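PDB 6GDX: periplasmic divalent cation tolerance protein from Synechococcus elongatus, which is of uncertain function, with no support found for a role in heavy-metal tolerance and hints of one in carrying or signalling small molecules. Local coordinates for residues L35-S41 against E82-K88; K88-Q93 against L128-L132. One frame throughout, in Å; residues are numbered along the deposited sequence.

Interaction 1 of 2, residues L35-S41 against E82-K88; sequences LLLTTVS and EQQMSFK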
loop_
_atom_site.group_PDB
_atom_site.type_symbol
_atom_site.label_atom_id
_atom_site.label_comp_id
_atom_site.label_asym_id
_atom_site.label_seq_id
_atom_site.Cartn_x
_atom_site.Cartn_y
_atom_site.Cartn_z
ATOM N N LEU B 35 2.564 -8.510 5.012
ATOM C CA LEU B 35 1.766 -8.254 3.792
ATOM C C LEU B 35 2.622 -8.637 2.610
ATOM O O LEU B 35 3.664 -8.007 2.369
ATOM C CB LEU B 35 1.407 -6.791 3.671
ATOM C CG LEU B 35 0.588 -6.166 4.766
ATOM C CD1 LEU B 35 0.452 -4.657 4.569
ATOM C CD2 LEU B 35 -0.772 -6.821 4.869
ATOM N N LEU B 36 2.216 -9.627 1.844
ATOM C CA LEU B 36 2.923 -9.999 0.627
ATOM C C LEU B 36 2.189 -9.375 -0.542
ATOM O O LEU B 36 0.982 -9.609 -0.734
ATOM C CB LEU B 36 3.062 -11.505 0.514
ATOM C CG LEU B 36 3.840 -11.987 -0.705
ATOM C CD1 LEU B 36 4.514 -13.327 -0.410
ATOM C CD2 LEU B 36 3.014 -12.114 -1.970
ATOM N N LEU B 37 2.928 -8.607 -1.340
ATOM C CA LEU B 37 2.390 -7.914 -2.512
ATOM C C LEU B 37 2.861 -8.580 -3.771
ATOM O O LEU B 37 4.070 -8.834 -3.942
ATOM C CB LEU B 37 2.875 -6.460 -2.502
ATOM C CG LEU B 37 2.643 -5.675 -1.214
ATOM C CD1 LEU B 37 3.246 -4.281 -1.352
ATOM C CD2 LEU B 37 1.208 -5.663 -0.771
ATOM N N THR B 38 1.923 -8.888 -4.654
ATOM C CA THR B 38 2.240 -9.403 -5.978
ATOM C C THR B 38 1.188 -8.885 -6.964
ATOM O O THR B 38 0.203 -8.263 -6.551
ATOM C CB THR B 38 2.331 -10.932 -5.991
ATOM O OG1 THR B 38 2.856 -11.374 -7.249
ATOM C CG2 THR B 38 1.018 -11.590 -5.732
ATOM N N THR B 39 1.401 -9.119 -8.252
ATOM C CA THR B 39 0.414 -8.761 -9.278
ATOM C C THR B 39 0.158 -9.959 -10.156
ATOM O O THR B 39 1.003 -10.833 -10.320
ATOM C CB THR B 39 0.864 -7.574 -10.133
ATOM O OG1 THR B 39 1.982 -7.957 -10.911
ATOM C CG2 THR B 39 1.201 -6.366 -9.299
ATOM N N VAL B 40 -1.048 -9.976 -10.741
ATOM C CA VAL B 40 -1.395 -10.894 -11.819
ATOM C C VAL B 40 -2.050 -10.068 -12.926
ATOM O O VAL B 40 -2.261 -8.863 -12.777
ATOM C CB VAL B 40 -2.335 -12.017 -11.338
ATOM C CG1 VAL B 40 -1.681 -12.844 -10.266
ATOM C CG2 VAL B 40 -3.664 -11.461 -10.842
ATOM N N SER B 41 -2.353 -10.699 -14.058
ATOM C CA SER B 41 -2.863 -9.936 -15.184
ATOM C C SER B 41 -4.354 -9.623 -15.098
ATOM O O SER B 41 -4.737 -8.486 -15.362
ATOM C CB SER B 41 -2.572 -10.658 -16.499
ATOM O OG SER B 41 -3.090 -9.943 -17.596
ATOM N N GLU B 82 -3.099 -4.700 -14.694
ATOM C CA GLU B 82 -2.819 -5.802 -13.775
ATOM C C GLU B 82 -3.751 -5.677 -12.590
ATOM O O GLU B 82 -4.503 -4.710 -12.435
ATOM C CB GLU B 82 -1.357 -5.818 -13.339
ATOM C CG GLU B 82 -0.366 -6.169 -14.424
ATOM C CD GLU B 82 1.020 -6.492 -13.899
ATOM O OE1 GLU B 82 1.453 -5.804 -12.979
ATOM O OE2 GLU B 82 1.673 -7.442 -14.435
ATOM N N GLN B 83 -3.706 -6.703 -11.744
ATOM C CA GLN B 83 -4.402 -6.680 -10.465
ATOM C C GLN B 83 -3.330 -6.722 -9.400
ATOM O O GLN B 83 -2.533 -7.676 -9.352
ATOM C CB GLN B 83 -5.296 -7.898 -10.310
ATOM C CG GLN B 83 -6.364 -7.987 -11.406
ATOM C CD GLN B 83 -7.487 -6.992 -11.230
ATOM O OE1 GLN B 83 -7.962 -6.765 -10.124
ATOM N NE2 GLN B 83 -7.938 -6.410 -12.316
ATOM N N GLN B 84 -3.299 -5.725 -8.528
ATOM C CA GLN B 84 -2.442 -5.750 -7.361
ATOM C C GLN B 84 -3.104 -6.602 -6.291
ATOM O O GLN B 84 -4.265 -6.370 -5.930
ATOM C CB GLN B 84 -2.233 -4.328 -6.824
ATOM C CG GLN B 84 -1.338 -4.227 -5.599
ATOM C CD GLN B 84 0.092 -4.490 -5.965
ATOM O OE1 GLN B 84 0.656 -3.751 -6.774
ATOM N NE2 GLN B 84 0.689 -5.552 -5.433
ATOM N N MET B 85 -2.351 -7.517 -5.729
ATOM C CA MET B 85 -2.804 -8.371 -4.652
ATOM C C MET B 85 -2.007 -8.120 -3.391
ATOM O O MET B 85 -0.789 -7.886 -3.462
ATOM C CB MET B 85 -2.676 -9.830 -5.070
ATOM C CG MET B 85 -3.379 -10.132 -6.368
ATOM S SD MET B 85 -3.346 -11.898 -6.816
ATOM C CE MET B 85 -4.436 -12.536 -5.558
ATOM N N SER B 86 -2.687 -8.131 -2.261
ATOM C CA SER B 86 -2.068 -7.988 -0.953
ATOM C C SER B 86 -2.553 -9.121 -0.073
ATOM O O SER B 86 -3.744 -9.188 0.270
ATOM C CB SER B 86 -2.433 -6.645 -0.349
ATOM O OG SER B 86 -2.013 -6.557 0.981
ATOM N N PHE B 87 -1.649 -10.005 0.268
ATOM C CA PHE B 87 -1.921 -11.186 1.082
ATOM C C PHE B 87 -1.540 -10.865 2.523
ATOM O O PHE B 87 -0.378 -10.541 2.827
ATOM C CB PHE B 87 -1.079 -12.388 0.632
ATOM C CG PHE B 87 -1.407 -12.929 -0.741
ATOM C CD1 PHE B 87 -1.029 -12.260 -1.901
ATOM C CD2 PHE B 87 -2.059 -14.136 -0.879
ATOM C CE1 PHE B 87 -1.336 -12.767 -3.145
ATOM C CE2 PHE B 87 -2.354 -14.658 -2.130
ATOM C CZ PHE B 87 -1.965 -13.992 -3.266
ATOM N N LYS B 88 -2.505 -10.980 3.428
ATOM C CA LYS B 88 -2.281 -10.760 4.865
ATOM C C LYS B 88 -1.987 -12.097 5.502
ATOM O O LYS B 88 -2.843 -13.021 5.480
ATOM C CB LYS B 88 -3.529 -10.195 5.531
ATOM C CG LYS B 88 -3.789 -8.754 5.342
ATOM C CD LYS B 88 -3.990 -8.390 3.910
ATOM C CE LYS B 88 -4.646 -7.041 3.806
ATOM N NZ LYS B 88 -4.666 -6.596 2.396
HETATM O O HOH W 1 -6.512 -6.485 -14.783
#

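Interaction 2 of 2, residues K88-Q93 against L128-L132; sequences KTTVEQ and LRSSL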
loop_
_atom_site.group_PDB
_atom_site.type_symbol
_atom_site.label_atom_id
_atom_site.label_comp_id
_atom_site.label_asym_id
_atom_site.label_seq_id
_atom_site.Cartn_x
_atom_site.Cartn_y
_atom_site.Cartn_z
ATOM N N LYS B 88 -2.505 -10.980 3.428
ATOM C CA LYS B 88 -2.281 -10.760 4.865
ATOM C C LYS B 88 -1.987 -12.097 5.502
ATOM O O LYS B 88 -2.843 -13.021 5.480
ATOM C CB LYS B 88 -3.529 -10.195 5.531
ATOM C CG LYS B 88 -3.789 -8.754 5.342
ATOM C CD LYS B 88 -3.990 -8.390 3.910
ATOM C CE LYS B 88 -4.646 -7.041 3.806
ATOM N NZ LYS B 88 -4.666 -6.596 2.396
ATOM N N THR B 89 -0.809 -12.228 6.090
ATOM C CA THR B 89 -0.379 -13.499 6.674
ATOM C C THR B 89 0.519 -13.251 7.853
ATOM O O THR B 89 0.705 -12.123 8.303
ATOM C CB THR B 89 0.256 -14.361 5.558
ATOM O OG1 THR B 89 0.357 -15.703 5.987
ATOM C CG2 THR B 89 1.606 -13.847 5.074
ATOM N N THR B 90 1.066 -14.331 8.380
ATOM C CA THR B 90 2.012 -14.246 9.484
ATOM C C THR B 90 3.391 -14.597 8.988
ATOM O O THR B 90 3.582 -15.234 7.961
ATOM C CB THR B 90 1.655 -15.249 10.576
ATOM O OG1 THR B 90 1.693 -16.566 10.015
ATOM C CG2 THR B 90 0.287 -14.987 11.206
ATOM N N VAL B 91 4.402 -14.237 9.778
ATOM C CA VAL B 91 5.761 -14.612 9.420
ATOM C C VAL B 91 5.885 -16.128 9.347
ATOM O O VAL B 91 6.639 -16.642 8.515
ATOM C CB VAL B 91 6.792 -13.981 10.369
ATOM C CG1 VAL B 91 6.629 -14.478 11.788
ATOM C CG2 VAL B 91 8.198 -14.215 9.820
ATOM N N GLU B 92 5.160 -16.841 10.207
ATOM C CA GLU B 92 5.238 -18.298 10.213
ATOM C C GLU B 92 4.744 -18.930 8.912
ATOM O O GLU B 92 5.239 -20.003 8.545
ATOM C CB GLU B 92 4.449 -18.876 11.389
ATOM C CG GLU B 92 5.080 -18.573 12.747
ATOM C CD GLU B 92 4.569 -17.302 13.416
ATOM O OE1 GLU B 92 3.844 -16.475 12.798
ATOM O OE2 GLU B 92 4.860 -17.110 14.614
ATOM N N GLN B 93 3.778 -18.314 8.217
ATOM C CA GLN B 93 3.286 -18.853 6.946
ATOM C C GLN B 93 3.935 -18.227 5.726
ATOM O O GLN B 93 3.661 -18.681 4.624
ATOM C CB GLN B 93 1.758 -18.736 6.824
ATOM C CG GLN B 93 0.972 -19.453 7.906
ATOM C CD GLN B 93 1.413 -20.872 8.077
ATOM O OE1 GLN B 93 1.630 -21.561 7.093
ATOM N NE2 GLN B 93 1.557 -21.315 9.322
ATOM N N LEU B 128 -6.409 -12.573 12.647
ATOM C CA LEU B 128 -5.524 -12.977 11.568
ATOM C C LEU B 128 -4.808 -14.268 11.954
ATOM O O LEU B 128 -4.826 -15.259 11.193
ATOM C CB LEU B 128 -4.555 -11.827 11.238
ATOM C CG LEU B 128 -3.742 -11.979 9.973
ATOM C CD1 LEU B 128 -3.209 -10.624 9.544
ATOM C CD2 LEU B 128 -2.602 -12.950 10.166
ATOM N N ARG B 129 -4.213 -14.266 13.140
ATOM C CA ARG B 129 -3.499 -15.455 13.608
ATOM C C ARG B 129 -4.414 -16.664 13.773
ATOM O O ARG B 129 -4.067 -17.779 13.345
ATOM C CB ARG B 129 -2.803 -15.166 14.925
ATOM C CG ARG B 129 -1.724 -14.112 14.814
ATOM C CD ARG B 129 -0.682 -14.129 15.908
ATOM N NE ARG B 129 0.608 -14.131 15.242
ATOM C CZ ARG B 129 1.332 -15.205 14.923
ATOM N NH1 ARG B 129 2.442 -15.009 14.266
ATOM N NH2 ARG B 129 0.991 -16.448 15.281
ATOM N N SER B 130 -5.594 -16.454 14.331
ATOM C CA SER B 130 -6.514 -17.604 14.518
ATOM C C SER B 130 -7.086 -18.145 13.200
ATOM O O SER B 130 -7.479 -19.319 13.112
ATOM C CB SER B 130 -7.635 -17.260 15.480
ATOM O OG SER B 130 -8.454 -16.254 14.988
ATOM N N SER B 131 -7.119 -17.323 12.156
ATOM C CA SER B 131 -7.544 -17.779 10.845
ATOM C C SER B 131 -6.611 -18.738 10.177
ATOM O O SER B 131 -7.027 -19.407 9.227
ATOM C CB SER B 131 -7.675 -16.604 9.911
ATOM O OG SER B 131 -8.759 -15.889 10.344
ATOM N N LEU B 132 -5.364 -18.783 10.636
ATOM C CA LEU B 132 -4.323 -19.624 10.063
ATOM C C LEU B 132 -3.976 -20.774 11.014
ATOM O O LEU B 132 -2.937 -21.397 10.850
ATOM C CB LEU B 132 -3.094 -18.782 9.761
ATOM C CG LEU B 132 -3.359 -17.524 8.916
ATOM C CD1 LEU B 132 -2.089 -16.782 8.547
ATOM C CD2 LEU B 132 -4.130 -17.863 7.649
#

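Interaction 1 of 2, residues L35-S41 against E82-K88
Leu36 and Phe87 form a hydrogen-bonded antiparallel pair: Phe87 N donates to Leu36 O over 2.8 Å, almost straight at 177°. Reciprocal pairs follow at Thr38-Met85 and Val40-Gln83, giving six backbone bonds. On the face these pairs share, Leu36, Thr38, Val40, Met85 and Phe87 are buried. Leu36 CD2 lies 4.0 Å from Phe87 CD1, side by side, while Thr38 CG2 obliquely approaches Phe87 CE1 to 3.7 Å. With CG anti to its carbonyl carbon (chi1 -67°), Phe87 turns its ring edge to Leu36 O, 3.5 Å from CD1. Val40 CG1 meets Met85 SD at 3.9 Å.

On the opposite face Leu37, Gln84 and Ser86 are partly exposed, Leu37 CD2 touching Ser86 OG at 3.8 Å, but at its buried end Leu35 CD2 packs on Lys88 CG at 3.6 Å. Where 35-41 leaves the strand, a water bridges Ser41 O to Gln83 NE2. Glu82 OE1 lies 3.0 Å from Thr39 OG1 and bonds to Ser69 OG; OE2 bonds to Tyr107 OH and weakly to Bis-Tris, probably from the crystallisation liquor.

Both strands are central in the 2-3-1-4 sheet of this ferredoxin-like fold; helices 43-55 and 91-104 cover the Phe87 face, whereas Leu35 packs on Leu113 of the second subunit.

Interaction 2 of 2, residues K88-Q93 against L128-L132
Lys88 begins the contact through its aliphatic base, CB lying 4.0 Å from Leu128 CD1. At Thr89 the side chain leaves the strand on the other side, yet OG1 still comes within 3.7 Å of Leu132 CD1, the two side chains crossing at about a right angle; the hydroxyl itself is bonded to Leu58 O.

Thr90 has two tasks. Its methyl CG2 slides past Leu128 CD2 at 3.7 Å and also sits above one face of the Arg129 guanidinium, offset toward the rim, 3.7 Å from NH1. With chi1 at 60°, OG1 stands between the backbone N and the carbonyl carbon, where it accepts from Gln93 N at 3.3 Å, the N-cap bond of the helix that starts here.

Glu92, two residues on, forms a salt bridge with Arg129: NH1 reaches OE1 on its syn side, at the edge of the guanidinium. The modelled 2.5 Å between NH1 and OE1 is very short, so its exact length is doubtful. Carboxylate and guanidinium planes stand 78° apart, which argues against a flat two-pronged pairing. Gln93 closes the walk, its CG 4.1 Å from Leu132 CD1.

The contact thus sets the last turn of helix 122-131 against the junction of strand 76-90 and helix 91-104. Leu128 also rests on Leu33 of strand 33-40 and on Ala60, while Ser131 packs on Arg72 of the second subunit.

Interactions 1 and 2 have centres about 17 Å apart and follow one another along strand 76-90. Interaction 1 pairs this strand with 33-40, its centre about 5 Å from the centre of the chain; interaction 2 takes over at the C-terminal end of strand 76-90, where it passes into helix 91-104 and meets the end of helix 122-131. The two share Lys88. In chain order they are in series, the segments of interaction 1 ending in the sequence where those of interaction 2 begin, at Lys88. One strand therefore belongs to the buried sheet and, at its end, receives the C-terminal helix, and residues of both contacts touch the second subunit of the trimer.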